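Local coordinates for protein WA352 (Oryza sativa subsp. indica, PDB 5ZT3) that is a mitochondrial protein linked to cytoplasmic male sterility in rice, represented here by a helical DUF8018 domain from its C-terminal part, at residues G25-S28 and V29-Q33; P43-H46 and D47-M50; V63-I66 and R67-G71; G94-D97 and L98-H102; F118-L121 and V122-R126. One frame throughout, in Å; residues are numbered along the deposited sequence.

Contact 1 (G25-S28 and V29-Q33); sequences GGDS and VQSIQ
Ser-28 and Ser-31 each hold OG between the backbone N and the carbonyl carbon (chi1 61° and 75°), and this turns the two hydroxyls onto each other's amides. Ser-31 N donates to Ser-28 OG at 3.0 Å; in return Ser-28 N donates to Ser-31 OG at 2.9 Å, an almost straight bond. Ile-32 N then reaches Ser-28 O at 3.0 Å, the first i to i+4 bond of the helix. Beside this pair, Asp-27 sets its carboxylate across the Ile-32 side chain at about a right angle, with OD2 3.6 Å from Ile-32 CG1. Its other oxygen, OD1, receives a bond of 2.9 Å from water 1, which is also in weak contact with Ser-31 OG. Three bases hold this buried carboxylate: Arg-35 and Arg-84 form salt bridges to OD1, and Lys-62 of helix 45-72 forms one to OD2. An asparagine in place of Asp-27 would probably leave Arg-35, Arg-84 and Lys-62 without their shared negative partner in a buried setting. Val-29 packs on Phe-59 of helix 45-72. The reciprocal serine bonds define a capping box, with Ser-28 as N-cap of helix 29-37.

Contact 2 (P43-H46 and D47-M50); sequences PSAH and DMQM
Pro-43 lays its ring across the Met-48 side chain at about a right angle, CG to CG at 3.7 Å. Met-48 bends at its last torsion (chi3 -79°), which carries CE back over the turn to 3.5 Å from Ala-45 CA. On another side of the helix the Met-50 chain runs alongside His-46, pointing the same way, and its CG sits over one face of the imidazole in a CH-pi contact, 4.2 Å from the ring centroid and offset toward the rim. The sulfur of Met-50 lies farther out and oblique to the ring. Asp-47 OD1 approaches the same imidazole at CD2, at 3.4 Å, with the carboxylate and ring planes 47° apart.

These side chains are positioned by an N-cap at Ser-44. Its OG accepts from Asp-47 N at 3.1 Å, while Met-48 N, Gln-49 N and Met-50 N bond in turn to the carbonyls of Ser-44, Ala-45 and His-46. Water 2 joins the Ser-44 amide to the Asp-47 carboxylate, accepting from Ser-44 N at 2.9 Å and donating to Asp-47 OD2 at 2.7 Å; Asn-40 adds a weak bond to that oxygen.

Farther along, Ser-51 OG is hydrogen-bonded to the carbonyls of Asp-47 and Met-48. This surface turn begins the long helix 45-72; near its start Gln-33 of helix 29-37 bonds to Ser-51, and that helix packs farther along through Ile-32 and Val-29.

Contact 3 (V63-I66 and R67-G71); sequences VEII and RKMAG
Arg-67 lies alongside Val-63, one turn earlier, and points the same way, with its CD resting 4.0 Å from Val-63 CG1. CG of Arg-67 stands opposite its own carbonyl carbon, beside the backbone N (chi1 -77°), which draws the aliphatic stem back along the preceding turn and over Val-63 O. The chain then bends at chi3 toward the guanidinium group. On the buried side, Met-69 CG meets Ile-65 CG2 at 4.3 Å, a looser apolar contact. Met-69 folds at chi2 and chi3, curling its sulfur and methyl away from the Ile-65 turn toward Phe-118, Leu-121 and Val-122 of helix 116-124. Ile-65 packs on Leu-101, Leu-105 and Leu-108 of helix 98-111, and Ile-66 on Met-79 of helix 78-81. Lys-68 leads away from the earlier turn and bonds through NZ to Asn-112 OD1.

Under the side chains the backbone keeps regular i to i+4 spacing. Arg-67 N and Met-69 N bond to Val-63 O and Ile-65 O, each at 2.9 Å. The more bent bond from Ala-70 N to Ile-66 O, 143° at hydrogen, comes near the end of the helix. The pattern is that of an amphipathic alpha-helix turn, in the longest helix, 45-72, of a small all-helical domain.

Contact 4 (G94-D97 and L98-H102); sequences GEED and LARLH
Asp-97 OD1 accepts a hydrogen bond from Arg-100 N at 3.0 Å, met on its anti side and 25° out of the carboxylate plane, while Ala-99 N lies at the same distance from that oxygen. Asp-97 swings CG opposite its backbone N (chi1 168°), and this brings OD1 over the first amides of the helix. The backbone completes the turn with Leu-101 N bonded to Asp-97 O at 3.0 Å. Asp-97 is thus the N-cap of helix 98-111, and its negative carboxylate would probably be favoured by the positive end of the helix dipole.

The residue before the cap also holds its amide. Glu-96 OE1 takes the N-H of Asp-97 at 2.9 Å through its anti lone pair, and a second hydrogen bond comes from Asn-88 ND2. The bend of Glu-96 at chi2 (55°) folds the carboxylate back over the side chain of Arg-100, with CD 3.3 Å from Arg-100 CG. The carboxylate meets the aliphatic stem and not the charged end, Glu-96 OE2 staying 5.0 Å from Arg-100 NH1, and Arg-100 NE turns instead to Gln-103 OE1, one turn farther along the helix. The CB and CG of Glu-96 lie against Leu-101 CD2, each at 3.8 Å, so the aliphatic part of this buried acid packs on Leu-101 while its carboxylate lies over the stem of Arg-100. Leu-101 and Leu-98 lean on Leu-58 of helix 45-72, Leu-98 touching Leu-61 as well, and Glu-95 joins Arg-35 and Lys-62 through salt bridges.

Contact 5 (F118-L121 and V122-R126); sequences FWRL and VERVR
The aromatic contacts lead. Val-122 CG2 sits over one face of the Phe-118 ring, 3.7 Å from its centroid in a CH-pi contact, offset toward the rim where CZ comes within 3.5 Å. Phe-118 brings its ring to Val-122 CG2 by placing CG opposite the backbone N (chi1 169°). Phe-118 CE2 in turn stands 3.8 Å above the centre of the Trp-119 ring, whose CD1 lies in plane at the Phe-118 edge. The other methyl of Val-122, CG1, meets Trp-119 CZ3 obliquely at 4.3 Å. Replacing Phe-118 by an alanine would probably leave Val-122 CG2 without its ring face and open a gap beside Met-69, Leu-72 and Leu-108.

Among the charged chains, Arg-120 and Arg-124 run side by side. Arg-120 CG lies over one face of the Arg-124 guanidinium, and Arg-120 CD approaches NH2 of Arg-124 at 3.6 Å. Arg-124 NH1 is hydrogen-bonded to Ala-85 O.

In the backbone, Val-122 N bonds to Phe-118 O at 2.9 Å, but Arg-124 N splits between Arg-120 O and, weakly, Leu-121 O. Between side chains the contact is mainly apolar; the two arginine charges lie close, which the bond to Ala-85 O probably helps Arg-124 to tolerate.

Overall arrangement
Helix 45-72 ties the set together: contact 2 starts it and contact 3 lies near its other end, their centres about 30 Å apart on opposite sides of the chain's centre. Contact 1 bridges the two, touching contact 2 through Gln-33 NE2 and Met-48 O at 3.0 Å and contact 3 through Gly-25 CA and Ile-66 CD1. Contacts 3 and 5, centres about 12 Å apart, pack side chain to side chain at several points: Met-69 CE lies 3.7 Å from Phe-118 CD1. Contact 4 meets contact 3 at Ile-65 and contact 1 at Ile-32, where Lys-62 and Arg-35 each join Asp-27 to Glu-95.

Contact 1 (G25-S28 and V29-Q33)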
loop_
_atom_site.group_PDB
_atom_site.type_symbol
_atom_site.label_atom_id
_atom_site.label_comp_id
_atom_site.label_asym_id
_atom_site.label_seq_id
_atom_site.Cartn_x
_atom_site.Cartn_y
_atom_site.Cartn_z
ATOM N N GLY A 25 8.183 1.790 -1.710
ATOM C CA GLY A 25 7.249 2.833 -1.328
ATOM C C GLY A 25 7.229 3.149 0.146
ATOM O O GLY A 25 6.297 3.798 0.626
ATOM N N GLY A 26 8.241 2.709 0.893
ATOM C CA GLY A 26 8.277 2.931 2.318
ATOM C C GLY A 26 7.623 1.856 3.153
ATOM O O GLY A 26 7.547 2.013 4.376
ATOM N N ASP A 27 7.143 0.773 2.541
ATOM C CA ASP A 27 6.570 -0.345 3.276
ATOM C C ASP A 27 7.263 -1.639 2.883
ATOM O O ASP A 27 7.921 -1.736 1.845
ATOM C CB ASP A 27 5.069 -0.523 2.994
ATOM C CG ASP A 27 4.196 0.260 3.946
ATOM O OD1 ASP A 27 4.741 0.938 4.842
ATOM O OD2 ASP A 27 2.961 0.183 3.816
ATOM N N SER A 28 7.096 -2.642 3.739
ATOM C CA SER A 28 7.468 -4.013 3.437
ATOM C C SER A 28 6.335 -4.904 3.923
ATOM O O SER A 28 5.439 -4.455 4.642
ATOM C CB SER A 28 8.757 -4.390 4.169
ATOM O OG SER A 28 8.561 -4.284 5.573
ATOM N N VAL A 29 6.371 -6.181 3.536
ATOM C CA VAL A 29 5.432 -7.138 4.122
ATOM C C VAL A 29 5.494 -7.073 5.643
ATOM O O VAL A 29 4.459 -7.032 6.327
ATOM C CB VAL A 29 5.717 -8.559 3.600
ATOM C CG1 VAL A 29 4.842 -9.581 4.335
ATOM C CG2 VAL A 29 5.485 -8.635 2.096
ATOM N N GLN A 30 6.709 -7.043 6.199
ATOM C CA GLN A 30 6.852 -7.058 7.650
ATOM C C GLN A 30 6.273 -5.802 8.288
ATOM O O GLN A 30 5.624 -5.880 9.342
ATOM C CB GLN A 30 8.317 -7.237 8.035
ATOM C CG GLN A 30 8.799 -8.672 7.942
ATOM C CD GLN A 30 10.273 -8.806 8.271
ATOM O OE1 GLN A 30 11.035 -7.844 8.166
ATOM N NE2 GLN A 30 10.678 -10.000 8.683
ATOM N N SER A 31 6.474 -4.634 7.673
ATOM C CA SER A 31 5.949 -3.420 8.287
ATOM C C SER A 31 4.427 -3.390 8.231
ATOM O O SER A 31 3.778 -2.932 9.179
ATOM C CB SER A 31 6.585 -2.164 7.681
ATOM O OG SER A 31 6.078 -1.883 6.389
ATOM N N ILE A 32 3.837 -3.910 7.150
ATOM C CA ILE A 32 2.381 -4.007 7.082
ATOM C C ILE A 32 1.869 -5.003 8.111
ATOM O O ILE A 32 0.856 -4.760 8.780
ATOM C CB ILE A 32 1.932 -4.366 5.656
ATOM C CG1 ILE A 32 2.289 -3.235 4.698
ATOM C CG2 ILE A 32 0.439 -4.691 5.611
ATOM C CD1 ILE A 32 2.204 -3.632 3.230
ATOM N N GLN A 33 2.562 -6.131 8.256
ATOM C CA GLN A 33 2.149 -7.114 9.253
ATOM C C GLN A 33 2.153 -6.512 10.652
ATOM O O GLN A 33 1.219 -6.732 11.433
ATOM C CB GLN A 33 3.073 -8.322 9.195
ATOM C CG GLN A 33 2.699 -9.419 10.163
ATOM C CD GLN A 33 3.615 -10.607 10.054
ATOM O OE1 GLN A 33 4.685 -10.531 9.454
ATOM N NE2 GLN A 33 3.197 -11.721 10.628
HETATM O O HOH W 1 6.535 1.432 7.050
#

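Contact 2 (P43-H46 and D47-M50)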
loop_
_atom_site.group_PDB
_atom_site.type_symbol
_atom_site.label_atom_id
_atom_site.label_comp_id
_atom_site.label_asym_id
_atom_site.label_seq_id
_atom_site.Cartn_x
_atom_site.Cartn_y
_atom_site.Cartn_z
ATOM N N PRO A 43 1.630 -11.735 19.944
ATOM C CA PRO A 43 0.618 -12.483 19.184
ATOM C C PRO A 43 0.870 -13.982 19.209
ATOM O O PRO A 43 2.010 -14.451 19.253
ATOM C CB PRO A 43 0.760 -11.927 17.761
ATOM C CG PRO A 43 2.184 -11.492 17.687
ATOM C CD PRO A 43 2.519 -10.961 19.056
ATOM N N SER A 44 -0.225 -14.733 19.158
ATOM C CA SER A 44 -0.135 -16.171 18.970
ATOM C C SER A 44 0.436 -16.485 17.591
ATOM O O SER A 44 0.435 -15.650 16.679
ATOM C CB SER A 44 -1.526 -16.795 19.078
ATOM O OG SER A 44 -2.396 -16.244 18.107
ATOM N N ALA A 45 0.926 -17.716 17.436
ATOM C CA ALA A 45 1.359 -18.171 16.118
ATOM C C ALA A 45 0.235 -18.032 15.105
ATOM O O ALA A 45 0.470 -17.673 13.949
ATOM C CB ALA A 45 1.842 -19.623 16.194
ATOM N N HIS A 46 -0.994 -18.310 15.527
ATOM C CA HIS A 46 -2.165 -18.161 14.671
ATOM C C HIS A 46 -2.320 -16.724 14.161
ATOM O O HIS A 46 -2.506 -16.495 12.955
ATOM C CB HIS A 46 -3.392 -18.608 15.470
ATOM C CG HIS A 46 -4.701 -18.293 14.824
ATOM N ND1 HIS A 46 -5.287 -19.110 13.881
ATOM C CD2 HIS A 46 -5.551 -17.257 15.009
ATOM C CE1 HIS A 46 -6.441 -18.584 13.507
ATOM N NE2 HIS A 46 -6.625 -17.461 14.180
ATOM N N ASP A 47 -2.242 -15.741 15.069
ATOM C CA ASP A 47 -2.355 -14.347 14.641
ATOM C C ASP A 47 -1.184 -13.915 13.767
ATOM O O ASP A 47 -1.365 -13.095 12.858
ATOM C CB ASP A 47 -2.485 -13.414 15.847
ATOM C CG ASP A 47 -3.876 -13.425 16.446
ATOM O OD1 ASP A 47 -4.798 -13.995 15.820
ATOM O OD2 ASP A 47 -4.041 -12.855 17.546
ATOM N N MET A 48 0.014 -14.440 14.029
ATOM C CA MET A 48 1.151 -14.141 13.163
ATOM C C MET A 48 0.922 -14.689 11.764
ATOM O O MET A 48 1.209 -14.009 10.770
ATOM C CB MET A 48 2.431 -14.717 13.763
ATOM C CG MET A 48 2.904 -13.928 14.960
ATOM S SD MET A 48 4.491 -14.439 15.632
ATOM C CE MET A 48 4.028 -15.888 16.572
ATOM N N GLN A 49 0.397 -15.910 11.664
ATOM C CA GLN A 49 0.113 -16.499 10.357
ATOM C C GLN A 49 -0.933 -15.685 9.603
ATOM O O GLN A 49 -0.758 -15.368 8.418
ATOM C CB GLN A 49 -0.382 -17.936 10.531
ATOM C CG GLN A 49 0.688 -18.961 10.824
ATOM C CD GLN A 49 0.096 -20.301 11.214
ATOM O OE1 GLN A 49 -1.061 -20.599 10.902
ATOM N NE2 GLN A 49 0.887 -21.119 11.902
ATOM N N MET A 50 -2.037 -15.348 10.278
ATOM C CA MET A 50 -3.113 -14.606 9.631
ATOM C C MET A 50 -2.628 -13.250 9.148
ATOM O O MET A 50 -2.912 -12.851 8.014
ATOM C CB MET A 50 -4.285 -14.423 10.593
ATOM C CG MET A 50 -4.996 -15.706 10.998
ATOM S SD MET A 50 -5.586 -16.624 9.569
ATOM C CE MET A 50 -6.484 -15.379 8.671
HETATM O O HOH W 2 -2.807 -13.503 19.866
#

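Contact 3 (V63-I66 and R67-G71)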
loop_
_atom_site.group_PDB
_atom_site.type_symbol
_atom_site.label_atom_id
_atom_site.label_comp_id
_atom_site.label_asym_id
_atom_site.label_seq_id
_atom_site.Cartn_x
_atom_site.Cartn_y
_atom_site.Cartn_z
ATOM N N VAL A 63 2.275 -2.406 -4.222
ATOM C CA VAL A 63 3.405 -2.251 -5.132
ATOM C C VAL A 63 2.921 -2.013 -6.555
ATOM O O VAL A 63 3.459 -1.163 -7.268
ATOM C CB VAL A 63 4.370 -3.444 -5.024
ATOM C CG1 VAL A 63 5.436 -3.383 -6.111
ATOM C CG2 VAL A 63 5.023 -3.461 -3.654
ATOM N N GLU A 64 1.875 -2.726 -6.978
ATOM C CA GLU A 64 1.361 -2.498 -8.322
ATOM C C GLU A 64 0.846 -1.072 -8.476
ATOM O O GLU A 64 1.090 -0.422 -9.501
ATOM C CB GLU A 64 0.275 -3.515 -8.659
ATOM C CG GLU A 64 0.814 -4.932 -8.841
ATOM C CD GLU A 64 2.040 -4.972 -9.746
ATOM O OE1 GLU A 64 1.976 -4.384 -10.849
ATOM O OE2 GLU A 64 3.062 -5.570 -9.339
ATOM N N ILE A 65 0.144 -0.563 -7.469
ATOM C CA ILE A 65 -0.362 0.806 -7.523
ATOM C C ILE A 65 0.788 1.805 -7.522
ATOM O O ILE A 65 0.796 2.772 -8.296
ATOM C CB ILE A 65 -1.334 1.067 -6.359
ATOM C CG1 ILE A 65 -2.609 0.251 -6.517
ATOM C CG2 ILE A 65 -1.661 2.549 -6.236
ATOM C CD1 ILE A 65 -3.439 0.177 -5.240
ATOM N N ILE A 66 1.766 1.591 -6.640
ATOM C CA ILE A 66 2.894 2.506 -6.506
ATOM C C ILE A 66 3.688 2.577 -7.802
ATOM O O ILE A 66 4.064 3.665 -8.254
ATOM C CB ILE A 66 3.762 2.086 -5.306
ATOM C CG1 ILE A 66 3.023 2.382 -3.999
ATOM C CG2 ILE A 66 5.119 2.766 -5.338
ATOM C CD1 ILE A 66 3.619 1.648 -2.791
ATOM N N ARG A 67 3.955 1.424 -8.422
ATOM C CA ARG A 67 4.711 1.425 -9.667
ATOM C C ARG A 67 3.932 2.120 -10.773
ATOM O O ARG A 67 4.510 2.849 -11.586
ATOM C CB ARG A 67 5.110 -0.000 -10.045
ATOM C CG ARG A 67 6.294 -0.503 -9.217
ATOM C CD ARG A 67 6.726 -1.920 -9.585
ATOM N NE ARG A 67 7.558 -1.974 -10.784
ATOM C CZ ARG A 67 8.756 -1.401 -10.916
ATOM N NH1 ARG A 67 9.419 -1.509 -12.062
ATOM N NH2 ARG A 67 9.308 -0.725 -9.914
ATOM N N LYS A 68 2.617 1.908 -10.830
ATOM C CA LYS A 68 1.795 2.613 -11.814
ATOM C C LYS A 68 1.855 4.120 -11.595
ATOM O O LYS A 68 2.075 4.896 -12.538
ATOM C CB LYS A 68 0.355 2.112 -11.709
ATOM C CG LYS A 68 -0.621 2.757 -12.674
ATOM C CD LYS A 68 -0.342 2.320 -14.101
ATOM C CE LYS A 68 -1.560 2.529 -14.984
ATOM N NZ LYS A 68 -1.331 2.064 -16.383
ATOM N N MET A 69 1.657 4.559 -10.350
ATOM C CA MET A 69 1.664 5.989 -10.061
ATOM C C MET A 69 3.037 6.610 -10.274
ATOM O O MET A 69 3.125 7.799 -10.608
ATOM C CB MET A 69 1.215 6.247 -8.619
ATOM C CG MET A 69 -0.281 6.046 -8.376
ATOM S SD MET A 69 -1.316 7.145 -9.369
ATOM C CE MET A 69 -0.742 8.763 -8.832
ATOM N N ALA A 70 4.110 5.844 -10.057
ATOM C CA ALA A 70 5.447 6.403 -10.203
ATOM C C ALA A 70 5.648 6.942 -11.610
ATOM O O ALA A 70 6.239 8.014 -11.791
ATOM C CB ALA A 70 6.497 5.344 -9.888
ATOM N N GLY A 71 5.130 6.227 -12.612
ATOM C CA GLY A 71 5.199 6.668 -13.992
ATOM C C GLY A 71 4.165 7.714 -14.352
ATOM O O GLY A 71 4.469 8.644 -15.102
#

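Contact 4 (G94-D97 and L98-H102)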
loop_
_atom_site.group_PDB
_atom_site.type_symbol
_atom_site.label_atom_id
_atom_site.label_comp_id
_atom_site.label_asym_id
_atom_site.label_seq_id
_atom_site.Cartn_x
_atom_site.Cartn_y
_atom_site.Cartn_z
ATOM N N GLY A 94 -5.243 1.498 9.971
ATOM C CA GLY A 94 -4.699 2.465 9.041
ATOM C C GLY A 94 -4.391 1.905 7.667
ATOM O O GLY A 94 -4.089 2.682 6.749
ATOM N N GLU A 95 -4.453 0.587 7.495
ATOM C CA GLU A 95 -4.310 -0.009 6.181
ATOM C C GLU A 95 -5.613 0.115 5.404
ATOM O O GLU A 95 -6.709 0.090 5.970
ATOM C CB GLU A 95 -3.943 -1.487 6.304
ATOM C CG GLU A 95 -2.532 -1.756 6.803
ATOM C CD GLU A 95 -1.463 -1.306 5.815
ATOM O OE1 GLU A 95 -0.408 -0.798 6.258
ATOM O OE2 GLU A 95 -1.679 -1.454 4.597
ATOM N N GLU A 96 -5.485 0.247 4.091
ATOM C CA GLU A 96 -6.649 0.276 3.226
ATOM C C GLU A 96 -7.248 -1.120 3.100
ATOM O O GLU A 96 -6.560 -2.135 3.243
ATOM C CB GLU A 96 -6.254 0.819 1.850
ATOM C CG GLU A 96 -7.406 1.095 0.898
ATOM C CD GLU A 96 -8.444 2.035 1.484
ATOM O OE1 GLU A 96 -9.328 1.553 2.227
ATOM O OE2 GLU A 96 -8.390 3.253 1.190
ATOM N N ASP A 97 -8.554 -1.161 2.855
ATOM C CA ASP A 97 -9.254 -2.413 2.603
ATOM C C ASP A 97 -8.780 -3.032 1.288
ATOM O O ASP A 97 -8.555 -2.333 0.298
ATOM C CB ASP A 97 -10.753 -2.111 2.549
ATOM C CG ASP A 97 -11.570 -3.257 2.003
ATOM O OD1 ASP A 97 -11.955 -3.192 0.813
ATOM O OD2 ASP A 97 -11.846 -4.208 2.770
ATOM N N LEU A 98 -8.630 -4.362 1.279
ATOM C CA LEU A 98 -8.080 -5.045 0.110
ATOM C C LEU A 98 -8.916 -4.783 -1.141
ATOM O O LEU A 98 -8.378 -4.468 -2.209
ATOM C CB LEU A 98 -7.970 -6.542 0.390
ATOM C CG LEU A 98 -7.269 -7.389 -0.672
ATOM C CD1 LEU A 98 -5.780 -7.100 -0.741
ATOM C CD2 LEU A 98 -7.532 -8.868 -0.418
ATOM N N ALA A 99 -10.243 -4.889 -1.024
ATOM C CA ALA A 99 -11.096 -4.672 -2.189
ATOM C C ALA A 99 -10.997 -3.238 -2.687
ATOM O O ALA A 99 -11.066 -2.991 -3.897
ATOM C CB ALA A 99 -12.545 -5.028 -1.868
ATOM N N ARG A 100 -10.842 -2.275 -1.773
ATOM C CA ARG A 100 -10.689 -0.882 -2.197
ATOM C C ARG A 100 -9.399 -0.684 -2.986
ATOM O O ARG A 100 -9.378 0.049 -3.982
ATOM C CB ARG A 100 -10.752 0.055 -0.985
ATOM C CG ARG A 100 -10.219 1.484 -1.214
ATOM C CD ARG A 100 -10.959 2.247 -2.314
ATOM N NE ARG A 100 -12.366 1.913 -2.384
ATOM C CZ ARG A 100 -13.314 2.440 -1.613
ATOM N NH1 ARG A 100 -13.006 3.316 -0.659
ATOM N NH2 ARG A 100 -14.585 2.058 -1.762
ATOM N N LEU A 101 -8.308 -1.321 -2.551
ATOM C CA LEU A 101 -7.070 -1.249 -3.314
ATOM C C LEU A 101 -7.253 -1.838 -4.707
ATOM O O LEU A 101 -6.755 -1.281 -5.692
ATOM C CB LEU A 101 -5.947 -1.955 -2.552
ATOM C CG LEU A 101 -5.413 -1.288 -1.282
ATOM C CD1 LEU A 101 -4.413 -2.211 -0.608
ATOM C CD2 LEU A 101 -4.779 0.068 -1.590
ATOM N N HIS A 102 -7.981 -2.957 -4.812
ATOM C CA HIS A 102 -8.275 -3.497 -6.139
ATOM C C HIS A 102 -9.074 -2.509 -6.979
ATOM O O HIS A 102 -8.800 -2.335 -8.174
ATOM C CB HIS A 102 -9.010 -4.835 -6.036
ATOM C CG HIS A 102 -8.102 -6.011 -5.828
ATOM N ND1 HIS A 102 -7.474 -6.661 -6.870
ATOM C CD2 HIS A 102 -7.729 -6.661 -4.702
ATOM C CE1 HIS A 102 -6.743 -7.652 -6.391
ATOM N NE2 HIS A 102 -6.873 -7.668 -5.078
#

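Contact 5 (F118-L121 and V122-R126)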
loop_
_atom_site.group_PDB
_atom_site.type_symbol
_atom_site.label_atom_id
_atom_site.label_comp_id
_atom_site.label_asym_id
_atom_site.label_seq_id
_atom_site.Cartn_x
_atom_site.Cartn_y
_atom_site.Cartn_z
ATOM N N PHE A 118 -6.135 8.602 -9.721
ATOM C CA PHE A 118 -4.891 9.308 -10.005
ATOM C C PHE A 118 -4.838 10.637 -9.258
ATOM O O PHE A 118 -3.855 10.942 -8.578
ATOM C CB PHE A 118 -4.734 9.531 -11.507
ATOM C CG PHE A 118 -3.630 10.479 -11.854
ATOM C CD1 PHE A 118 -2.318 10.034 -11.909
ATOM C CD2 PHE A 118 -3.887 11.814 -12.135
ATOM C CE1 PHE A 118 -1.291 10.896 -12.243
ATOM C CE2 PHE A 118 -2.863 12.686 -12.461
ATOM C CZ PHE A 118 -1.560 12.223 -12.516
ATOM N N TRP A 119 -5.895 11.441 -9.377
ATOM C CA TRP A 119 -5.875 12.767 -8.763
ATOM C C TRP A 119 -5.914 12.686 -7.241
ATOM O O TRP A 119 -5.246 13.471 -6.554
ATOM C CB TRP A 119 -7.004 13.628 -9.323
ATOM C CG TRP A 119 -6.635 14.147 -10.645
ATOM C CD1 TRP A 119 -7.142 13.769 -11.852
ATOM C CD2 TRP A 119 -5.611 15.101 -10.910
ATOM N NE1 TRP A 119 -6.515 14.463 -12.860
ATOM C CE2 TRP A 119 -5.573 15.289 -12.305
ATOM C CE3 TRP A 119 -4.743 15.844 -10.103
ATOM C CZ2 TRP A 119 -4.687 16.176 -12.908
ATOM C CZ3 TRP A 119 -3.868 16.721 -10.708
ATOM C CH2 TRP A 119 -3.850 16.883 -12.093
ATOM N N ARG A 120 -6.678 11.749 -6.697
ATOM C CA ARG A 120 -6.683 11.583 -5.252
ATOM C C ARG A 120 -5.289 11.244 -4.732
ATOM O O ARG A 120 -4.830 11.816 -3.734
ATOM C CB ARG A 120 -7.694 10.512 -4.866
ATOM C CG ARG A 120 -7.811 10.301 -3.380
ATOM C CD ARG A 120 -9.021 9.461 -3.024
ATOM N NE ARG A 120 -10.270 10.197 -3.202
ATOM C CZ ARG A 120 -11.170 9.933 -4.143
ATOM N NH1 ARG A 120 -12.277 10.659 -4.226
ATOM N NH2 ARG A 120 -10.972 8.942 -5.002
ATOM N N LEU A 121 -4.590 10.340 -5.418
ATOM C CA LEU A 121 -3.267 9.914 -4.975
ATOM C C LEU A 121 -2.219 11.004 -5.200
ATOM O O LEU A 121 -1.323 11.180 -4.365
ATOM C CB LEU A 121 -2.891 8.599 -5.653
ATOM C CG LEU A 121 -3.786 7.425 -5.276
ATOM C CD1 LEU A 121 -3.261 6.157 -5.917
ATOM C CD2 LEU A 121 -3.832 7.289 -3.764
ATOM N N VAL A 122 -2.311 11.744 -6.310
ATOM C CA VAL A 122 -1.409 12.874 -6.532
ATOM C C VAL A 122 -1.468 13.844 -5.361
ATOM O O VAL A 122 -0.440 14.358 -4.904
ATOM C CB VAL A 122 -1.751 13.580 -7.857
ATOM C CG1 VAL A 122 -1.158 15.005 -7.896
ATOM C CG2 VAL A 122 -1.242 12.759 -9.026
ATOM N N GLU A 123 -2.676 14.119 -4.870
ATOM C CA GLU A 123 -2.826 15.085 -3.788
ATOM C C GLU A 123 -2.249 14.569 -2.477
ATOM O O GLU A 123 -1.693 15.353 -1.702
ATOM C CB GLU A 123 -4.300 15.476 -3.652
ATOM C CG GLU A 123 -4.601 16.471 -2.525
ATOM C CD GLU A 123 -3.810 17.763 -2.654
ATOM O OE1 GLU A 123 -3.506 18.167 -3.801
ATOM O OE2 GLU A 123 -3.493 18.380 -1.611
ATOM N N ARG A 124 -2.331 13.262 -2.230
ATOM C CA ARG A 124 -1.888 12.690 -0.961
ATOM C C ARG A 124 -0.370 12.599 -0.845
ATOM O O ARG A 124 0.175 12.775 0.252
ATOM C CB ARG A 124 -2.440 11.274 -0.815
ATOM C CG ARG A 124 -3.909 11.170 -0.539
ATOM C CD ARG A 124 -4.277 9.722 -0.373
ATOM N NE ARG A 124 -5.706 9.510 -0.180
ATOM C CZ ARG A 124 -6.269 8.309 -0.131
ATOM N NH1 ARG A 124 -5.520 7.218 -0.260
ATOM N NH2 ARG A 124 -7.579 8.199 0.047
ATOM N N VAL A 125 0.321 12.259 -1.929
ATOM C CA VAL A 125 1.689 11.754 -1.864
ATOM C C VAL A 125 2.692 12.872 -1.595
ATOM O O VAL A 125 2.521 14.020 -2.022
ATOM C CB VAL A 125 2.032 10.982 -3.157
ATOM C CG1 VAL A 125 2.246 11.923 -4.349
ATOM C CG2 VAL A 125 3.254 10.106 -2.954
ATOM N N ARG A 126 3.771 12.524 -0.891
ATOM C CA ARG A 126 4.912 13.423 -0.779
ATOM C C ARG A 126 5.575 13.615 -2.138
ATOM O O ARG A 126 5.719 12.670 -2.920
ATOM C CB ARG A 126 5.939 12.826 0.179
ATOM C CG ARG A 126 5.629 13.065 1.623
ATOM C CD ARG A 126 6.743 12.537 2.500
ATOM N NE ARG A 126 7.984 13.290 2.360
ATOM C CZ ARG A 126 8.963 13.249 3.260
ATOM N NH1 ARG A 126 8.827 12.492 4.335
ATOM N NH2 ARG A 126 10.070 13.959 3.090
#